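Local structure of dephospho-CoA kinase (Legionella pneumophila subsp. pneumophila, 4TTR) at residues A[17-22]-A[119-124]; A[40-45]-A[115-120]. The protein probably catalyses the last step of coenzyme A biosynthesis, using ATP to phosphorylate the 3'-hydroxyl of dephospho-CoA. All coordinates share one frame; numbering follows the deposited sequence.

Contacts 1 and 2 lie on the same side of the chain's centre, their own centres about 7 Å apart, and share Ser119 and Pro120. Along the sequence 17-22 comes first, then 40-45 after helix 29-38, and last the run that leaves helix 92-115 and enters strand 122-125. In the five-stranded parallel sheet, strand 122-125 sits between strand 18-23 and edge strand 42-45. Contact 1 is the pairing along one flank of strand 122-125, whereas contact 2 lies just ahead of the other, where Leu123 N and O probably bond to Asn42 O and Ile44 N. Together they fit strand 122-125 between the strand leading to the predicted ATP-binding loop and the sheet's edge.

Contact 1. Residues A[17-22]-A[119-124]; sequences YSVGLT and SPYCLI
Parallel strand pairing joins Tyr17-Thr22 to Ser119-Ile124 in the middle of the sheet, where strand 122-125 lies beside strand 18-23. Four backbone hydrogen bonds of 2.8 to 2.9 Å bind them: Cys122 N to Tyr17 O, Val19 N to Cys122 O, Ile124 N to Val19 O and Leu21 N to Ile124 O. The first two run close to the direction of the accepting carbonyl, but the last reaches Ile124 O from well above its carbonyl plane. Where the pairing begins, a water accepts from Tyr17 N and donates to Pro120 O, bridging the two segments.

On one face the side chains are mainly hydrocarbon. The CG1 branch of Val19 lies anti to its backbone N (chi1 176°) and meets Leu123 CD1 at 3.7 Å, while the other methyl of that leucine, CD2, meets Leu21 CD2 at 3.8 Å, the two leucine side chains lying aslant. Branched aliphatic residues suit this buried layer, which Phe36 and Val32 of helix 29-38 and Tyr207 of helix 192-213 cover. Tyr121 CB lies 3.9 Å from Tyr17 CD1, and chi1 67° turns the ring from Tyr17 to where its OH hydrogen-bonds His204 ND1.

The face with Ser18, Cys122 and Ile124 pairs a large side chain with small ones: Ser18 CB rests on Ile124 CD1 at 3.9 Å, and Gly20 adds no side chain beside Ile124. Past Leu21 the strand runs on into the phosphate-binding loop, and Lys29 opens the helix after it, its side chain about 5 Å from that of Leu21; Ala26-Thr31 hold a bound 1,3-butanediol and are the predicted ATP site. A central parallel strand leading into such a loop and then a helix is the hallmark of the P-loop NTPase fold, to which the CoaE kinases belong.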
ATOM      1  N   TYR A  17       4.033  -3.754 -17.982  1.00 14.31           N
ATOM      2  CA  TYR A  17       3.593  -4.872 -17.158  1.00 17.54           C
ATOM      3  C   TYR A  17       3.694  -4.470 -15.687  1.00 12.81           C
ATOM      4  O   TYR A  17       4.793  -4.330 -15.149  1.00 15.68           O
ATOM      5  CB  TYR A  17       4.428  -6.125 -17.443  1.00 12.94           C
ATOM      6  CG  TYR A  17       3.804  -7.395 -16.910  1.00 14.09           C
ATOM      7  CD1 TYR A  17       3.861  -7.705 -15.557  1.00 14.11           C
ATOM      8  CD2 TYR A  17       3.149  -8.282 -17.758  1.00 14.81           C
ATOM      9  CE1 TYR A  17       3.286  -8.862 -15.062  1.00 14.13           C
ATOM     10  CE2 TYR A  17       2.571  -9.441 -17.272  1.00 14.57           C
ATOM     11  CZ  TYR A  17       2.644  -9.725 -15.920  1.00 15.96           C
ATOM     12  OH  TYR A  17       2.076 -10.875 -15.421  1.00 17.09           O
ATOM     13  N   SER A  18       2.540  -4.285 -15.052  1.00 12.90           N
ATOM     14  CA  SER A  18       2.485  -3.763 -13.689  0.53 16.82           C
ATOM     15  C   SER A  18       1.898  -4.764 -12.699  1.00 14.70           C
ATOM     16  O   SER A  18       0.871  -5.393 -12.960  1.00 14.71           O
ATOM     17  CB  SER A  18       1.667  -2.472 -13.654  0.53 17.37           C
ATOM     18  OG  SER A  18       0.337  -2.698 -14.083  0.53 17.51           O
ATOM     19  N   VAL A  19       2.568  -4.896 -11.561  1.00 12.31           N
ATOM     20  CA  VAL A  19       2.124  -5.755 -10.478  1.00 13.06           C
ATOM     21  C   VAL A  19       1.730  -4.883  -9.295  1.00 12.33           C
ATOM     22  O   VAL A  19       2.542  -4.114  -8.784  1.00 13.91           O
ATOM     23  CB  VAL A  19       3.227  -6.745 -10.057  1.00 13.56           C
ATOM     24  CG1 VAL A  19       2.791  -7.565  -8.852  1.00 12.69           C
ATOM     25  CG2 VAL A  19       3.600  -7.643 -11.224  1.00 11.65           C
ATOM     26  N   GLY A  20       0.482  -5.009  -8.861  1.00 10.57           N
ATOM     27  CA  GLY A  20       0.017  -4.295  -7.688  1.00 11.98           C
ATOM     28  C   GLY A  20       0.479  -4.983  -6.421  1.00 13.17           C
ATOM     29  O   GLY A  20       0.245  -6.175  -6.244  1.00 14.52           O
ATOM     30  N   LEU A  21       1.147  -4.232  -5.550  1.00 13.07           N
ATOM     31  CA  LEU A  21       1.587  -4.746  -4.258  1.00 12.97           C
ATOM     32  C   LEU A  21       0.660  -4.273  -3.141  1.00 14.21           C
ATOM     33  O   LEU A  21       0.530  -3.073  -2.890  1.00 14.27           O
ATOM     34  CB  LEU A  21       3.026  -4.312  -3.968  1.00 13.33           C
ATOM     35  CG  LEU A  21       3.556  -4.634  -2.566  1.00 15.65           C
ATOM     36  CD1 LEU A  21       3.571  -6.129  -2.320  1.00 13.86           C
ATOM     37  CD2 LEU A  21       4.940  -4.050  -2.364  1.00 17.50           C
ATOM     38  N   THR A  22       0.013  -5.228  -2.485  1.00 16.59           N
ATOM     39  CA  THR A  22      -0.860  -4.945  -1.354  1.00 13.70           C
ATOM     40  C   THR A  22      -0.434  -5.789  -0.164  1.00 15.53           C
ATOM     41  O   THR A  22       0.293  -6.766  -0.312  1.00 14.87           O
ATOM     42  CB  THR A  22      -2.339  -5.241  -1.675  1.00 17.63           C
ATOM     43  OG1 THR A  22      -2.509  -6.636  -1.961  1.00 14.34           O
ATOM     44  CG2 THR A  22      -2.799  -4.432  -2.859  1.00 18.48           C
ATOM     45  N   SER A 119      12.624  -0.871 -15.901  1.00 20.74           N
ATOM     46  CA  SER A 119      12.679  -2.286 -15.549  1.00 16.73           C
ATOM     47  C   SER A 119      11.717  -3.106 -16.417  1.00 14.04           C
ATOM     48  O   SER A 119      10.817  -2.544 -17.040  1.00 15.87           O
ATOM     49  CB  SER A 119      12.362  -2.474 -14.061  1.00 15.43           C
ATOM     50  OG  SER A 119      11.106  -1.915 -13.721  1.00 16.70           O
ATOM     51  N   PRO A 120      11.915  -4.439 -16.471  1.00 15.24           N
ATOM     52  CA  PRO A 120      11.099  -5.318 -17.322  1.00 11.85           C
ATOM     53  C   PRO A 120       9.630  -5.350 -16.914  1.00 13.76           C
ATOM     54  O   PRO A 120       8.755  -5.568 -17.752  1.00 12.53           O
ATOM     55  CB  PRO A 120      11.744  -6.699 -17.128  1.00 15.98           C
ATOM     56  CG  PRO A 120      13.096  -6.429 -16.578  1.00 14.26           C
ATOM     57  CD  PRO A 120      12.970  -5.189 -15.769  1.00 13.82           C
ATOM     58  N   TYR A 121       9.371  -5.167 -15.625  1.00 13.91           N
ATOM     59  CA  TYR A 121       8.015  -4.974 -15.136  1.00 12.28           C
ATOM     60  C   TYR A 121       8.085  -3.990 -13.978  1.00 14.50           C
ATOM     61  O   TYR A 121       9.171  -3.712 -13.466  1.00 11.34           O
ATOM     62  CB  TYR A 121       7.373  -6.297 -14.706  1.00 12.20           C
ATOM     63  CG  TYR A 121       8.011  -6.925 -13.489  1.00 13.45           C
ATOM     64  CD1 TYR A 121       9.072  -7.814 -13.618  1.00 12.80           C
ATOM     65  CD2 TYR A 121       7.557  -6.628 -12.213  1.00 11.08           C
ATOM     66  CE1 TYR A 121       9.661  -8.383 -12.515  1.00 12.29           C
ATOM     67  CE2 TYR A 121       8.141  -7.193 -11.103  1.00 10.57           C
ATOM     68  CZ  TYR A 121       9.194  -8.068 -11.258  1.00 13.65           C
ATOM     69  OH  TYR A 121       9.783  -8.640 -10.158  1.00 13.74           O
ATOM     70  N   CYS A 122       6.930  -3.465 -13.580  1.00 14.09           N
ATOM     71  CA  CYS A 122       6.859  -2.427 -12.554  1.00 15.49           C
ATOM     72  C   CYS A 122       6.012  -2.890 -11.377  1.00 14.02           C
ATOM     73  O   CYS A 122       5.028  -3.604 -11.547  1.00 15.25           O
ATOM     74  CB  CYS A 122       6.282  -1.135 -13.145  1.00 18.13           C
ATOM     75  SG  CYS A 122       6.267   0.291 -12.024  1.00 33.03           S
ATOM     76  N   LEU A 123       6.413  -2.477 -10.183  1.00 13.41           N
ATOM     77  CA  LEU A 123       5.669  -2.766  -8.968  1.00 16.38           C
ATOM     78  C   LEU A 123       5.014  -1.488  -8.453  1.00 14.87           C
ATOM     79  O   LEU A 123       5.683  -0.477  -8.270  1.00 14.55           O
ATOM     80  CB  LEU A 123       6.598  -3.357  -7.911  1.00 15.79           C
ATOM     81  CG  LEU A 123       5.933  -4.080  -6.745  1.00 15.91           C
ATOM     82  CD1 LEU A 123       5.375  -5.423  -7.191  1.00 16.31           C
ATOM     83  CD2 LEU A 123       6.937  -4.261  -5.628  1.00 19.50           C
ATOM     84  N   ILE A 124       3.702  -1.539  -8.244  1.00 14.47           N
ATOM     85  CA  ILE A 124       2.949  -0.403  -7.727  1.00 13.55           C
ATOM     86  C   ILE A 124       2.372  -0.745  -6.353  1.00 13.93           C
ATOM     87  O   ILE A 124       1.452  -1.553  -6.242  1.00  9.86           O
ATOM     88  CB  ILE A 124       1.799   0.002  -8.675  1.00 15.07           C
ATOM     89  CG1 ILE A 124       2.309   0.155 -10.113  1.00 16.31           C
ATOM     90  CG2 ILE A 124       1.154   1.295  -8.195  1.00 16.69           C
ATOM     91  CD1 ILE A 124       1.219   0.422 -11.136  1.00 18.02           C
TER
HETATM   92  O   HOH W   1       6.690  -4.150 -19.198  1.00 19.13           O

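Contact 2. Residues A[40-45]-A[115-120]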
ATOM      1  N   GLY A  40      16.319  -4.665  -8.883  1.00 15.28           N
ATOM      2  CA  GLY A  40      16.359  -3.771 -10.022  1.00 15.35           C
ATOM      3  C   GLY A  40      14.993  -3.435 -10.580  1.00 17.06           C
ATOM      4  O   GLY A  40      14.886  -2.919 -11.693  1.00 15.09           O
ATOM      5  N   ILE A  41      13.944  -3.726  -9.818  1.00 12.15           N
ATOM      6  CA  ILE A  41      12.586  -3.427 -10.255  1.00 13.43           C
ATOM      7  C   ILE A  41      12.168  -2.032  -9.805  1.00 17.41           C
ATOM      8  O   ILE A  41      12.382  -1.649  -8.654  1.00 16.41           O
ATOM      9  CB  ILE A  41      11.573  -4.459  -9.718  1.00 14.96           C
ATOM     10  CG1 ILE A  41      11.946  -5.868 -10.188  1.00 15.12           C
ATOM     11  CG2 ILE A  41      10.153  -4.111 -10.163  1.00 13.47           C
ATOM     12  CD1 ILE A  41      12.051  -6.028 -11.710  1.00 12.12           C
ATOM     13  N   ASN A  42      11.574  -1.281 -10.727  1.00 15.66           N
ATOM     14  CA  ASN A  42      11.009   0.026 -10.417  1.00 17.67           C
ATOM     15  C   ASN A  42       9.773  -0.128  -9.540  1.00 16.77           C
ATOM     16  O   ASN A  42       8.807  -0.784  -9.931  1.00 16.50           O
ATOM     17  CB  ASN A  42      10.644   0.777 -11.702  1.00 19.10           C
ATOM     18  CG  ASN A  42      11.863   1.312 -12.458  1.00 21.80           C
ATOM     19  OD1 ASN A  42      11.735   2.234 -13.261  1.00 23.75           O
ATOM     20  ND2 ASN A  42      13.038   0.739 -12.210  1.00 26.09           N
ATOM     21  N   VAL A  43       9.806   0.473  -8.357  1.00 13.89           N
ATOM     22  CA  VAL A  43       8.671   0.431  -7.445  1.00 16.62           C
ATOM     23  C   VAL A  43       8.040   1.814  -7.332  1.00 16.73           C
ATOM     24  O   VAL A  43       8.704   2.777  -6.958  1.00 14.81           O
ATOM     25  CB  VAL A  43       9.081  -0.062  -6.048  1.00 17.64           C
ATOM     26  CG1 VAL A  43       7.863  -0.157  -5.136  1.00 17.69           C
ATOM     27  CG2 VAL A  43       9.775  -1.411  -6.148  1.00 17.04           C
ATOM     28  N   ILE A  44       6.759   1.901  -7.673  1.00 13.39           N
ATOM     29  CA  ILE A  44       6.001   3.134  -7.513  1.00 19.70           C
ATOM     30  C   ILE A  44       5.205   3.060  -6.212  1.00 18.54           C
ATOM     31  O   ILE A  44       4.376   2.165  -6.031  1.00 19.46           O
ATOM     32  CB  ILE A  44       5.055   3.377  -8.708  1.00 18.73           C
ATOM     33  CG1 ILE A  44       5.860   3.454 -10.010  1.00 18.83           C
ATOM     34  CG2 ILE A  44       4.264   4.665  -8.505  1.00 20.47           C
ATOM     35  CD1 ILE A  44       5.017   3.470 -11.268  1.00 18.22           C
ATOM     36  N   TYR A  45       5.475   3.997  -5.307  1.00 18.81           N
ATOM     37  CA  TYR A  45       4.817   4.035  -4.003  1.00 19.40           C
ATOM     38  C   TYR A  45       3.666   5.032  -3.986  1.00 18.84           C
ATOM     39  O   TYR A  45       3.886   6.236  -3.867  1.00 19.82           O
ATOM     40  CB  TYR A  45       5.821   4.399  -2.910  1.00 22.53           C
ATOM     41  CG  TYR A  45       6.960   3.419  -2.773  1.00 24.96           C
ATOM     42  CD1 TYR A  45       6.836   2.283  -1.982  1.00 27.77           C
ATOM     43  CD2 TYR A  45       8.164   3.630  -3.431  1.00 22.68           C
ATOM     44  CE1 TYR A  45       7.879   1.382  -1.855  1.00 26.38           C
ATOM     45  CE2 TYR A  45       9.212   2.739  -3.310  1.00 25.74           C
ATOM     46  CZ  TYR A  45       9.066   1.617  -2.521  1.00 26.27           C
ATOM     47  OH  TYR A  45      10.111   0.729  -2.404  1.00 33.92           O
ATOM     48  N   ILE A 115       5.893   5.857 -17.679  1.00 14.43           N
ATOM     49  CA  ILE A 115       6.431   6.238 -18.982  1.00 14.32           C
ATOM     50  C   ILE A 115       7.950   6.109 -18.989  1.00 13.28           C
ATOM     51  O   ILE A 115       8.544   5.777 -20.011  1.00 16.24           O
ATOM     52  CB  ILE A 115       6.017   7.680 -19.362  1.00 15.27           C
ATOM     53  CG1 ILE A 115       4.537   7.708 -19.742  1.00 17.62           C
ATOM     54  CG2 ILE A 115       6.838   8.204 -20.535  1.00 17.19           C
ATOM     55  CD1 ILE A 115       3.925   9.093 -19.759  1.00 21.50           C
ATOM     56  N   VAL A 116       8.572   6.362 -17.842  1.00 13.67           N
ATOM     57  CA  VAL A 116      10.023   6.308 -17.734  1.00 14.62           C
ATOM     58  C   VAL A 116      10.491   5.064 -16.971  1.00 14.94           C
ATOM     59  O   VAL A 116      11.597   5.038 -16.434  1.00 14.32           O
ATOM     60  CB  VAL A 116      10.573   7.581 -17.046  1.00 16.25           C
ATOM     61  CG1 VAL A 116      10.213   8.820 -17.870  1.00 14.51           C
ATOM     62  CG2 VAL A 116      10.046   7.710 -15.624  1.00 13.72           C
ATOM     63  N   CYS A 117       9.654   4.033 -16.936  1.00 13.00           N
ATOM     64  CA  CYS A 117      10.021   2.780 -16.278  1.00 15.22           C
ATOM     65  C   CYS A 117      11.160   2.089 -17.025  1.00 16.82           C
ATOM     66  O   CYS A 117      11.067   1.844 -18.228  1.00 17.58           O
ATOM     67  CB  CYS A 117       8.812   1.846 -16.180  1.00 17.48           C
ATOM     68  SG  CYS A 117       9.172   0.243 -15.412  1.00 19.12           S
ATOM     69  N   THR A 118      12.231   1.778 -16.301  1.00 16.08           N
ATOM     70  CA  THR A 118      13.435   1.205 -16.896  1.00 21.70           C
ATOM     71  C   THR A 118      13.570  -0.297 -16.640  1.00 22.29           C
ATOM     72  O   THR A 118      14.524  -0.921 -17.104  1.00 31.20           O
ATOM     73  CB  THR A 118      14.695   1.905 -16.356  1.00 22.43           C
ATOM     74  OG1 THR A 118      14.661   1.907 -14.923  1.00 24.55           O
ATOM     75  CG2 THR A 118      14.771   3.348 -16.859  1.00 19.53           C
ATOM     76  N   SER A 119      12.624  -0.871 -15.901  1.00 20.74           N
ATOM     77  CA  SER A 119      12.679  -2.286 -15.549  1.00 16.73           C
ATOM     78  C   SER A 119      11.717  -3.106 -16.417  1.00 14.04           C
ATOM     79  O   SER A 119      10.817  -2.544 -17.040  1.00 15.87           O
ATOM     80  CB  SER A 119      12.362  -2.474 -14.061  1.00 15.43           C
ATOM     81  OG  SER A 119      11.106  -1.915 -13.721  1.00 16.70           O
ATOM     82  N   PRO A 120      11.915  -4.439 -16.471  1.00 15.24           N
ATOM     83  CA  PRO A 120      11.099  -5.318 -17.322  1.00 11.85           C
ATOM     84  C   PRO A 120       9.630  -5.350 -16.914  1.00 13.76           C
ATOM     85  O   PRO A 120       8.755  -5.568 -17.752  1.00 12.53           O
ATOM     86  CB  PRO A 120      11.744  -6.699 -17.128  1.00 15.98           C
ATOM     87  CG  PRO A 120      13.096  -6.429 -16.578  1.00 14.26           C
ATOM     88  CD  PRO A 120      12.970  -5.189 -15.769  1.00 13.82           C
TER
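Asn42, in the segment that forms edge strand 42-45 of the parallel P-loop kinase sheet, reaches across to the loop Cys117-Ser119 that leads from helix 92-115 into strand 122-125. Its CB lies 3.4 Å from Ser119 OG and also touches Cys117 SG. Beyond CB, the amide carbon CG is anti to the carbonyl carbon (chi1 -74°), which directs the flat amide toward the Thr118 backbone. There OD1 accepts from Thr118 N at 3.1 Å; the N-H points nearly straight at the oxygen (168°) but comes from above the carbonyl plane. The other branch, ND2, makes a weak bond of 3.4 Å to Thr118 OG1, the two side chains crossing at about a right angle. Asparagine suits this place because one short side chain offers both an acceptor and a donor to a loop that has no regular structure.

Asn42's own backbone takes part as well, N donating to Ser119 OG at 3.1 Å. That hydroxyl in turn gives its hydrogen to Tyr121 O, so the one serine ties the start of 42-45 to the backbone leading into strand 122-125.

Just before the strand, Gly40 has positive phi (87°) and closes helix 29-38 as the C-prime residue of a Schellman motif, a backbone shape that glycine adopts readily. Ile41 then adds an apolar touch, its CD1 methyl meeting Pro120 CD at 4.2 Å.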